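Local coordinates for protein CRISPR-associated endoribonuclease Cas6 1 (Methanocaldococcus jannaschii DSM 2661, PDB 5YI6) that probably cuts CRISPR transcripts as an RNA-binding endoribonuclease of the Cas6 family, helping to produce the crRNAs of antiviral defence, at residues I7-T13 / G77-I83; V95-L99 / V113-K117. One frame throughout, in Å; residues are numbered along the deposited sequence.

Interaction 1: I7-T13 / G77-I83; sequences IELELQT and GKAYLYI. With PO4 (phosphate ion), chain H.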
loop_
_atom_site.group_PDB
_atom_site.type_symbol
_atom_site.label_atom_id
_atom_site.label_comp_id
_atom_site.label_asym_id
_atom_site.label_seq_id
_atom_site.Cartn_x
_atom_site.Cartn_y
_atom_site.Cartn_z
ATOM N N ILE A 7 -6.392 1.006 9.086
ATOM C CA ILE A 7 -5.835 1.483 10.343
ATOM C C ILE A 7 -4.593 2.319 10.061
ATOM O O ILE A 7 -3.902 2.171 9.045
ATOM C CB ILE A 7 -5.504 0.361 11.356
ATOM C CG1 ILE A 7 -4.475 -0.599 10.804
ATOM C CG2 ILE A 7 -6.796 -0.453 11.770
ATOM C CD1 ILE A 7 -3.053 -0.301 11.186
ATOM N N GLU A 8 -4.363 3.242 10.954
ATOM C CA GLU A 8 -3.137 4.022 11.034
ATOM C C GLU A 8 -2.321 3.521 12.224
ATOM O O GLU A 8 -2.704 3.736 13.380
ATOM C CB GLU A 8 -3.520 5.487 11.198
ATOM C CG GLU A 8 -2.282 6.384 11.488
ATOM C CD GLU A 8 -2.708 7.761 11.924
ATOM O OE1 GLU A 8 -2.745 8.033 13.149
ATOM O OE2 GLU A 8 -3.014 8.567 11.032
ATOM N N LEU A 9 -1.179 2.891 11.962
ATOM C CA LEU A 9 -0.291 2.480 13.033
ATOM C C LEU A 9 0.555 3.671 13.413
ATOM O O LEU A 9 1.271 4.210 12.558
ATOM C CB LEU A 9 0.669 1.359 12.655
ATOM C CG LEU A 9 0.381 -0.106 12.648
ATOM C CD1 LEU A 9 1.751 -0.815 12.450
ATOM C CD2 LEU A 9 -0.274 -0.447 13.985
ATOM N N GLU A 10 0.493 4.045 14.693
ATOM C CA GLU A 10 1.281 5.156 15.208
ATOM C C GLU A 10 2.596 4.601 15.724
ATOM O O GLU A 10 2.604 3.817 16.680
ATOM C CB GLU A 10 0.494 5.858 16.329
ATOM C CG GLU A 10 -0.908 6.254 15.846
ATOM C CD GLU A 10 -1.726 7.040 16.884
ATOM O OE1 GLU A 10 -1.254 7.239 18.016
ATOM O OE2 GLU A 10 -2.850 7.437 16.549
ATOM N N LEU A 11 3.698 4.992 15.093
ATOM C CA LEU A 11 5.014 4.466 15.392
ATOM C C LEU A 11 5.858 5.544 16.058
ATOM O O LEU A 11 5.687 6.734 15.779
ATOM C CB LEU A 11 5.724 3.988 14.112
ATOM C CG LEU A 11 4.947 2.970 13.263
ATOM C CD1 LEU A 11 5.686 2.686 11.935
ATOM C CD2 LEU A 11 4.803 1.687 14.047
ATOM N N GLN A 12 6.819 5.113 16.873
ATOM C CA GLN A 12 7.680 6.073 17.576
ATOM C C GLN A 12 9.098 5.540 17.576
ATOM O O GLN A 12 9.330 4.412 18.030
ATOM C CB GLN A 12 7.186 6.280 19.021
ATOM C CG GLN A 12 8.090 7.188 19.864
ATOM C CD GLN A 12 7.775 8.641 19.645
ATOM O OE1 GLN A 12 6.709 9.100 20.035
ATOM N NE2 GLN A 12 8.700 9.384 19.038
ATOM N N THR A 13 10.036 6.330 17.055
ATOM C CA THR A 13 11.464 6.022 17.150
ATOM C C THR A 13 12.161 7.218 17.816
ATOM O O THR A 13 11.503 8.100 18.366
ATOM C CB THR A 13 12.049 5.691 15.779
ATOM O OG1 THR A 13 13.393 5.215 15.937
ATOM C CG2 THR A 13 12.044 6.917 14.844
ATOM N N GLY A 77 10.335 11.925 16.249
ATOM C CA GLY A 77 10.424 10.486 16.251
ATOM C C GLY A 77 9.159 9.774 15.809
ATOM O O GLY A 77 9.177 8.537 15.682
ATOM N N LYS A 78 8.069 10.504 15.560
ATOM C CA LYS A 78 6.826 9.839 15.165
ATOM C C LYS A 78 6.796 9.553 13.670
ATOM O O LYS A 78 7.321 10.313 12.855
ATOM C CB LYS A 78 5.618 10.693 15.542
ATOM C CG LYS A 78 5.436 10.810 17.101
ATOM C CD LYS A 78 4.235 11.644 17.471
ATOM C CE LYS A 78 4.115 11.733 19.005
ATOM N NZ LYS A 78 2.996 12.626 19.379
ATOM N N ALA A 79 6.170 8.425 13.318
ATOM C CA ALA A 79 5.868 8.114 11.929
ATOM C C ALA A 79 4.549 7.346 11.912
ATOM O O ALA A 79 4.078 6.871 12.942
ATOM C CB ALA A 79 6.973 7.299 11.233
ATOM N N TYR A 80 3.918 7.299 10.741
ATOM C CA TYR A 80 2.582 6.715 10.634
ATOM C C TYR A 80 2.587 5.738 9.472
ATOM O O TYR A 80 3.053 6.083 8.390
ATOM C CB TYR A 80 1.534 7.806 10.405
ATOM C CG TYR A 80 1.546 8.748 11.598
ATOM C CD1 TYR A 80 0.719 8.503 12.692
ATOM C CD2 TYR A 80 2.421 9.827 11.646
ATOM C CE1 TYR A 80 0.720 9.347 13.790
ATOM C CE2 TYR A 80 2.468 10.644 12.766
ATOM C CZ TYR A 80 1.608 10.403 13.814
ATOM O OH TYR A 80 1.608 11.221 14.916
ATOM N N LEU A 81 2.029 4.548 9.685
ATOM C CA LEU A 81 1.967 3.539 8.631
ATOM C C LEU A 81 0.497 3.173 8.455
ATOM O O LEU A 81 -0.142 2.735 9.403
ATOM C CB LEU A 81 2.823 2.318 9.008
ATOM C CG LEU A 81 2.708 1.073 8.118
ATOM C CD1 LEU A 81 3.235 1.450 6.719
ATOM C CD2 LEU A 81 3.474 -0.096 8.719
ATOM N N TYR A 82 -0.037 3.349 7.255
ATOM C CA TYR A 82 -1.442 3.029 6.986
ATOM C C TYR A 82 -1.498 1.633 6.383
ATOM O O TYR A 82 -0.688 1.312 5.511
ATOM C CB TYR A 82 -2.066 4.031 6.005
ATOM C CG TYR A 82 -2.023 5.405 6.607
ATOM C CD1 TYR A 82 -3.085 5.871 7.361
ATOM C CD2 TYR A 82 -0.849 6.179 6.550
ATOM C CE1 TYR A 82 -3.028 7.128 7.999
ATOM C CE2 TYR A 82 -0.781 7.432 7.184
ATOM C CZ TYR A 82 -1.879 7.892 7.910
ATOM O OH TYR A 82 -1.820 9.123 8.558
ATOM N N ILE A 83 -2.462 0.810 6.848
ATOM C CA ILE A 83 -2.623 -0.565 6.378
ATOM C C ILE A 83 -4.114 -0.792 6.192
ATOM O O ILE A 83 -4.914 -0.370 7.032
ATOM C CB ILE A 83 -2.087 -1.618 7.377
ATOM C CG1 ILE A 83 -0.700 -1.235 7.927
ATOM C CG2 ILE A 83 -2.064 -3.011 6.703
ATOM C CD1 ILE A 83 -0.088 -2.254 8.985
HETATM P P PO4 H . -0.305 11.479 18.149
HETATM O O1 PO4 H . -0.357 10.925 16.728
HETATM O O2 PO4 H . -1.595 11.253 18.905
HETATM O O3 PO4 H . -0.057 12.977 18.047
HETATM O O4 PO4 H . 0.827 10.801 18.896
#
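Ile7 pairs with Ile83, and the pairing continues without a break to Gln12 and Lys78; the two strand axes run at 155° and approach to 4.5 Å. These antiparallel neighbours belong to the sheet of the N-terminal ferredoxin-like domain of this RAMP-family protein. The evidence for the register is reciprocal N-H to C=O bonding at three hydrogen-bonded pairs, Ile7-Ile83, Leu9-Leu81 and Leu11-Ala79. Past the last pair, Thr13 N adds one further bond to Gly77 O at 2.7 Å.

Side chains alternate between the two faces. On one, Leu9 CD1 meets Leu81 CD2 and Ile83 CD1, each at 4.2 Å, and Leu11 CD1 lies against Leu81 CB; helices 23-35 and 88-101 cover this apolar layer. The other face is polar and aromatic. CG of Glu8 is anti to the backbone N (chi1 172°), which lays the chain alongside the Tyr82 ring, carboxylate and ring planes 80° apart. Glu8 OE2 reaches Tyr82 OH at 2.8 Å, a weak and unsettled bond, since the hydroxyl proton has another possible acceptor; its stronger partner is Arg63, a salt bridge, whose guanidinium also makes a cation-pi contact with Tyr80.

A phosphate, probably from the crystallisation liquor, bridges two side chains on one face of strand 78-85: Lys78 NZ binds its O4 at 2.9 Å, while its O1, in the ring plane at the edge of Tyr80, accepts from Tyr80 OH at 2.7 Å.

Interaction 2: V95-L99 / V113-K117; sequences VAGLL and VRKAK. With PO4 (phosphate ion), chain G.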
loop_
_atom_site.group_PDB
_atom_site.type_symbol
_atom_site.label_atom_id
_atom_site.label_comp_id
_atom_site.label_asym_id
_atom_site.label_seq_id
_atom_site.Cartn_x
_atom_site.Cartn_y
_atom_site.Cartn_z
ATOM N N VAL A 95 -3.252 -6.339 13.454
ATOM C CA VAL A 95 -3.069 -5.256 14.424
ATOM C C VAL A 95 -2.869 -5.821 15.831
ATOM O O VAL A 95 -1.997 -5.363 16.572
ATOM C CB VAL A 95 -4.280 -4.293 14.388
ATOM C CG1 VAL A 95 -4.368 -3.402 15.671
ATOM C CG2 VAL A 95 -4.241 -3.404 13.158
ATOM N N ALA A 96 -3.668 -6.817 16.233
ATOM C CA ALA A 96 -3.480 -7.386 17.575
ATOM C C ALA A 96 -2.070 -7.959 17.735
ATOM O O ALA A 96 -1.437 -7.812 18.800
ATOM C CB ALA A 96 -4.527 -8.468 17.841
ATOM N N GLY A 97 -1.567 -8.625 16.685
ATOM C CA GLY A 97 -0.210 -9.154 16.748
ATOM C C GLY A 97 0.838 -8.050 16.811
ATOM O O GLY A 97 1.793 -8.130 17.589
ATOM N N LEU A 98 0.684 -7.016 15.982
ATOM C CA LEU A 98 1.638 -5.900 15.982
ATOM C C LEU A 98 1.662 -5.202 17.347
ATOM O O LEU A 98 2.722 -4.776 17.823
ATOM C CB LEU A 98 1.242 -4.885 14.899
ATOM C CG LEU A 98 1.509 -5.340 13.439
ATOM C CD1 LEU A 98 0.671 -4.506 12.444
ATOM C CD2 LEU A 98 3.016 -5.218 13.133
ATOM N N LEU A 99 0.493 -5.014 17.942
ATOM C CA LEU A 99 0.440 -4.335 19.247
ATOM C C LEU A 99 1.049 -5.198 20.346
ATOM O O LEU A 99 1.741 -4.675 21.223
ATOM C CB LEU A 99 -0.993 -3.943 19.605
ATOM C CG LEU A 99 -1.510 -2.771 18.767
ATOM C CD1 LEU A 99 -2.992 -2.579 18.983
ATOM C CD2 LEU A 99 -0.727 -1.481 19.072
ATOM N N VAL A 113 5.558 0.331 18.359
ATOM C CA VAL A 113 4.190 0.357 17.835
ATOM C C VAL A 113 3.280 0.775 18.987
ATOM O O VAL A 113 2.978 -0.029 19.859
ATOM C CB VAL A 113 3.772 -1.008 17.266
ATOM C CG1 VAL A 113 2.335 -0.904 16.683
ATOM C CG2 VAL A 113 4.785 -1.485 16.206
ATOM N N ARG A 114 2.812 2.032 18.968
ATOM C CA ARG A 114 2.122 2.623 20.114
ATOM C C ARG A 114 0.629 2.294 20.141
ATOM O O ARG A 114 0.100 1.917 21.183
ATOM C CB ARG A 114 2.315 4.145 20.097
ATOM C CG ARG A 114 3.790 4.558 20.289
ATOM C CD ARG A 114 4.339 4.050 21.620
ATOM N NE ARG A 114 5.610 4.699 21.968
ATOM C CZ ARG A 114 6.485 4.222 22.851
ATOM N NH1 ARG A 114 6.230 3.081 23.495
ATOM N NH2 ARG A 114 7.621 4.883 23.084
ATOM N N LYS A 115 -0.077 2.523 19.036
ATOM C CA LYS A 115 -1.538 2.436 18.951
ATOM C C LYS A 115 -1.915 2.185 17.497
ATOM O O LYS A 115 -1.132 2.465 16.582
ATOM C CB LYS A 115 -2.229 3.736 19.390
ATOM C CG LYS A 115 -1.797 4.331 20.696
ATOM C CD LYS A 115 -2.599 5.572 20.999
ATOM C CE LYS A 115 -2.120 6.201 22.328
ATOM N NZ LYS A 115 -2.887 7.403 22.641
ATOM N N ALA A 116 -3.150 1.737 17.278
ATOM C CA ALA A 116 -3.660 1.615 15.918
ATOM C C ALA A 116 -4.971 2.377 15.845
ATOM O O ALA A 116 -5.981 1.947 16.425
ATOM C CB ALA A 116 -3.875 0.133 15.534
ATOM N N LYS A 117 -4.986 3.448 15.052
ATOM C CA LYS A 117 -6.152 4.309 14.938
ATOM C C LYS A 117 -7.060 3.772 13.835
ATOM O O LYS A 117 -6.596 3.460 12.731
ATOM C CB LYS A 117 -5.703 5.744 14.639
ATOM C CG LYS A 117 -6.860 6.715 14.383
ATOM C CD LYS A 117 -6.325 8.070 13.948
ATOM C CE LYS A 117 -7.448 9.037 13.589
ATOM N NZ LYS A 117 -6.865 10.369 13.145
HETATM P P PO4 G . -3.571 11.057 15.046
HETATM O O1 PO4 G . -3.456 10.465 13.661
HETATM O O2 PO4 G . -2.731 10.371 16.060
HETATM O O3 PO4 G . -5.008 11.049 15.463
HETATM O O4 PO4 G . -3.044 12.482 14.960
HETATM O O HOH W 1 2.692 -1.979 21.700
#
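With chi1 of Val95 at 162°, its CG1 stands anti to the backbone N and meets Ala116 CB at 3.6 Å, the closest approach of helix to strand here. Val113 CG1 is likewise anti to its own N (chi1 -178°), and this methyl packs against Leu99 CD2 at 3.9 Å, the two side chains crossing at about a right angle. The same Leu99 CD2 extends over the backbone at Lys115, 4.0 Å from Lys115 CA.

Arg114 and Lys115 both turn away from the helix between the inward-facing Val113 and Ala116. Arg114 has psi of -51°, and both residues make backbone bonds with the single residue Glu10: a classic beta bulge. No direct hydrogen bond crosses the contact, but one water donates to Leu99 O at 2.9 Å and to Val113 O at 2.7 Å. Lys117, fully extended, carries NZ to 3.0 Å from phosphate O3; Arg63 also binds this ion.

The axes, 9.1 Å apart, show the spacing of a helix laid on a sheet. Helix 88-101 rests on strand 109-118 and, through Val95 on Ile7, on the adjoining strand 5-12; strand 103-106 lies beyond 109-118 at the sheet's edge.

Overall arrangement
From the N terminus, strand 5-12 comes first, and interaction 1 closes a long excursion of 63 residues, including helix 23-35, when strand 78-85 returns beside it. The chain then passes directly into helix 88-101, and interaction 2 closes a much shorter excursion through strand 103-106 as strand 109-118 comes back under the helix. The two closures follow in series, neither nested nor crossed, with centres 9 Å apart. Interaction 2 touches interaction 1 along strand 5-12, whose other edge pairs with 109-118: Glu8 O lies 2.8 Å from Lys117 N, and Ile7 CG1 packs 3.7 Å from Val95 CG2. Together they join three strands and helix 88-101.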